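Local coordinates for Sca-family protein (Rickettsia rickettsii, PDB 4LQ8) that is a rickettsial surface cell antigen, here represented by its N-terminal head domain, and is probably involved in cell adhesion, at residues T66-E71 and K150-T155. Numbering follows the deposited sequence.
Sequences TKAVRE and KNVHNT
Ala68 and Val69, neighbours on the first turns of helix 64-90, both meet Val152 near the C-terminal end of helix 135-155, and this one valine carries the whole second side of the contact. Just before them, Thr66 OG1 is hydrogen-bonded to Glu264 of strand 258-265. Ala68 directs its methyl toward the partner helix, and its CB lies 4.2 Å from Val152 CG2. The same CG2 packs 4.1 Å from Ala68 O, which accepts a hydrogen bond from Thr72 OG1 in its own helix. With so small a side chain at Ala68, the two backbones come close: the CA atoms of Ala68 and Val152 are 6.5 Å apart. At Val69 it is CG2, the branch beside the backbone N, that touches the second helix, 4.1 Å from Val152 CG1, and the two valine side chains cross at about a right angle. Val152 places CG1 anti to its backbone N (chi1 171°), which divides its branches between the two partners, CG1 for Val69 and CG2 for Ala68. Val69 also packs on Thr260 and His262 of strand 258-265, while the next residue after Val152, His153, sets its ring edge-to-face with Tyr258 of that strand. Thr155 OG1 lies 2.7 Å from Asn151 O, one turn earlier in the same helix, and bonds it from the face opposite Thr155 N, so this carbonyl is gripped twice. The contact between the helices is thus small and largely apolar, held by van der Waals packing of methyl groups against one another and against the Ala68 carbonyl, while the directional polar bonds of these residues lie within each helix or go to other parts of the chain.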
ATOM      1  N   THR A  66       6.504  11.351   1.693  1.00 26.42           N
ATOM      2  CA  THR A  66       7.185  10.073   1.468  1.00 24.29           C
ATOM      3  C   THR A  66       7.880   9.647   2.760  1.00 27.55           C
ATOM      4  O   THR A  66       7.714   8.500   3.179  1.00 27.15           O
ATOM      5  CB  THR A  66       8.185  10.203   0.331  1.00 29.68           C
ATOM      6  OG1 THR A  66       7.561  10.854  -0.776  1.00 32.47           O
ATOM      7  CG2 THR A  66       8.776   8.857  -0.094  1.00 25.07           C
ATOM      8  N   LYS A  67       8.596  10.592   3.415  1.00 24.83           N
ATOM      9  CA  LYS A  67       9.284  10.326   4.672  1.00 24.83           C
ATOM     10  C   LYS A  67       8.281   9.899   5.772  1.00 29.34           C
ATOM     11  O   LYS A  67       8.517   8.885   6.419  1.00 29.88           O
ATOM     12  CB  LYS A  67      10.124  11.535   5.116  1.00 27.71           C
ATOM     13  CG  LYS A  67      11.028  11.210   6.322  1.00 32.43           C
ATOM     14  CD  LYS A  67      11.989  12.331   6.627  1.00 42.56           C
ATOM     15  CE  LYS A  67      12.910  12.013   7.785  1.00 38.49           C
ATOM     16  NZ  LYS A  67      13.967  13.040   7.935  1.00 42.67           N
ATOM     17  N   ALA A  68       7.155  10.628   5.931  1.00 26.77           N
ATOM     18  CA  ALA A  68       6.121  10.301   6.926  1.00 26.95           C
ATOM     19  C   ALA A  68       5.540   8.906   6.699  1.00 29.66           C
ATOM     20  O   ALA A  68       5.353   8.162   7.662  1.00 30.29           O
ATOM     21  CB  ALA A  68       5.013  11.332   6.907  1.00 28.00           C
ATOM     22  N   VAL A  69       5.281   8.534   5.433  1.00 25.32           N
ATOM     23  CA  VAL A  69       4.750   7.205   5.118  1.00 23.13           C
ATOM     24  C   VAL A  69       5.803   6.106   5.438  1.00 24.72           C
ATOM     25  O   VAL A  69       5.438   5.053   5.947  1.00 23.96           O
ATOM     26  CB  VAL A  69       4.154   7.138   3.675  1.00 25.76           C
ATOM     27  CG1 VAL A  69       3.813   5.708   3.249  1.00 23.58           C
ATOM     28  CG2 VAL A  69       2.907   8.019   3.591  1.00 25.87           C
ATOM     29  N   ARG A  70       7.086   6.357   5.181  1.00 22.27           N
ATOM     30  CA  ARG A  70       8.150   5.387   5.541  1.00 22.22           C
ATOM     31  C   ARG A  70       8.235   5.225   7.055  1.00 24.31           C
ATOM     32  O   ARG A  70       8.297   4.105   7.553  1.00 24.30           O
ATOM     33  CB  ARG A  70       9.513   5.855   5.002  1.00 22.57           C
ATOM     34  CG  ARG A  70       9.595   5.723   3.490  1.00 27.33           C
ATOM     35  CD  ARG A  70      10.787   6.464   2.938  1.00 30.24           C
ATOM     36  NE  ARG A  70      10.921   6.144   1.522  1.00 31.31           N
ATOM     37  CZ  ARG A  70      11.734   6.759   0.670  1.00 47.08           C
ATOM     38  NH1 ARG A  70      12.528   7.740   1.086  1.00 31.60           N
ATOM     39  NH2 ARG A  70      11.764   6.400  -0.602  1.00 32.81           N
ATOM     40  N   GLU A  71       8.158   6.346   7.788  1.00 22.13           N
ATOM     41  CA  GLU A  71       8.254   6.352   9.255  1.00 23.13           C
ATOM     42  C   GLU A  71       7.054   5.782   9.982  1.00 27.66           C
ATOM     43  O   GLU A  71       7.217   5.273  11.089  1.00 27.49           O
ATOM     44  CB  GLU A  71       8.492   7.774   9.780  1.00 25.07           C
ATOM     45  CG  GLU A  71       9.818   8.353   9.352  1.00 39.96           C
ATOM     46  CD  GLU A  71      10.107   9.733   9.919  1.00 60.54           C
ATOM     47  OE1 GLU A  71       9.149  10.440  10.306  1.00 38.43           O
ATOM     48  OE2 GLU A  71      11.298  10.102   9.990  1.00 55.23           O
ATOM     49  N   LYS A 150      -4.054   7.742   9.698  1.00 28.41           N
ATOM     50  CA  LYS A 150      -4.731   8.865  10.361  1.00 30.70           C
ATOM     51  C   LYS A 150      -3.731   9.969  10.682  1.00 34.96           C
ATOM     52  O   LYS A 150      -4.031  11.136  10.459  1.00 37.32           O
ATOM     53  CB  LYS A 150      -5.420   8.423  11.672  1.00 34.94           C
ATOM     54  CG  LYS A 150      -6.815   7.844  11.497  1.00 53.30           C
ATOM     55  CD  LYS A 150      -7.378   7.355  12.846  1.00 63.55           C
ATOM     56  CE  LYS A 150      -8.629   6.516  12.704  1.00 67.61           C
ATOM     57  NZ  LYS A 150      -8.969   5.803  13.966  1.00 70.56           N
ATOM     58  N   ASN A 151      -2.556   9.603  11.209  1.00 28.55           N
ATOM     59  CA  ASN A 151      -1.528  10.578  11.566  1.00 28.98           C
ATOM     60  C   ASN A 151      -0.934  11.255  10.349  1.00 31.97           C
ATOM     61  O   ASN A 151      -0.725  12.457  10.385  1.00 30.48           O
ATOM     62  CB  ASN A 151      -0.452   9.964  12.481  1.00 27.52           C
ATOM     63  CG  ASN A 151      -0.982   9.652  13.874  1.00 50.17           C
ATOM     64  OD1 ASN A 151      -2.178   9.773  14.180  1.00 46.21           O
ATOM     65  ND2 ASN A 151      -0.108   9.234  14.754  1.00 42.60           N
ATOM     66  N   VAL A 152      -0.734  10.517   9.253  1.00 29.69           N
ATOM     67  CA  VAL A 152      -0.229  11.104   7.997  1.00 29.15           C
ATOM     68  C   VAL A 152      -1.250  12.109   7.441  1.00 34.92           C
ATOM     69  O   VAL A 152      -0.898  13.264   7.168  1.00 32.62           O
ATOM     70  CB  VAL A 152       0.194  10.030   6.959  1.00 30.07           C
ATOM     71  CG1 VAL A 152       0.504  10.649   5.599  1.00 29.26           C
ATOM     72  CG2 VAL A 152       1.396   9.244   7.468  1.00 29.94           C
ATOM     73  N   HIS A 153      -2.511  11.664   7.280  1.00 34.09           N
ATOM     74  CA  HIS A 153      -3.571  12.526   6.777  1.00 34.81           C
ATOM     75  C   HIS A 153      -3.826  13.718   7.695  1.00 40.30           C
ATOM     76  O   HIS A 153      -3.999  14.803   7.174  1.00 42.23           O
ATOM     77  CB  HIS A 153      -4.847  11.736   6.458  1.00 35.16           C
ATOM     78  CG  HIS A 153      -4.646  10.669   5.416  1.00 37.16           C
ATOM     79  ND1 HIS A 153      -5.338   9.474   5.469  1.00 38.09           N
ATOM     80  CD2 HIS A 153      -3.833  10.653   4.332  1.00 38.20           C
ATOM     81  CE1 HIS A 153      -4.918   8.768   4.432  1.00 36.67           C
ATOM     82  NE2 HIS A 153      -4.005   9.431   3.727  1.00 37.24           N
ATOM     83  N   ASN A 154      -3.774  13.558   9.029  1.00 35.48           N
ATOM     84  CA  ASN A 154      -3.966  14.700   9.928  1.00 36.72           C
ATOM     85  C   ASN A 154      -2.775  15.668   9.947  1.00 41.56           C
ATOM     86  O   ASN A 154      -3.002  16.861  10.073  1.00 43.88           O
ATOM     87  CB  ASN A 154      -4.331  14.275  11.351  1.00 40.44           C
ATOM     88  CG  ASN A 154      -5.688  13.620  11.488  1.00 73.08           C
ATOM     89  OD1 ASN A 154      -6.577  13.756  10.638  1.00 69.67           O
ATOM     90  ND2 ASN A 154      -5.879  12.877  12.568  1.00 67.62           N
ATOM     91  N   THR A 155      -1.519  15.175   9.828  1.00 34.46           N
ATOM     92  CA  THR A 155      -0.326  16.026   9.806  1.00 34.59           C
ATOM     93  C   THR A 155      -0.245  16.885   8.518  1.00 37.81           C
ATOM     94  O   THR A 155       0.159  18.044   8.579  1.00 38.39           O
ATOM     95  CB  THR A 155       0.951  15.161  10.012  1.00 39.34           C
ATOM     96  OG1 THR A 155       0.858  14.491  11.264  1.00 36.63           O
ATOM     97  CG2 THR A 155       2.252  15.967   9.970  1.00 35.37           C
TER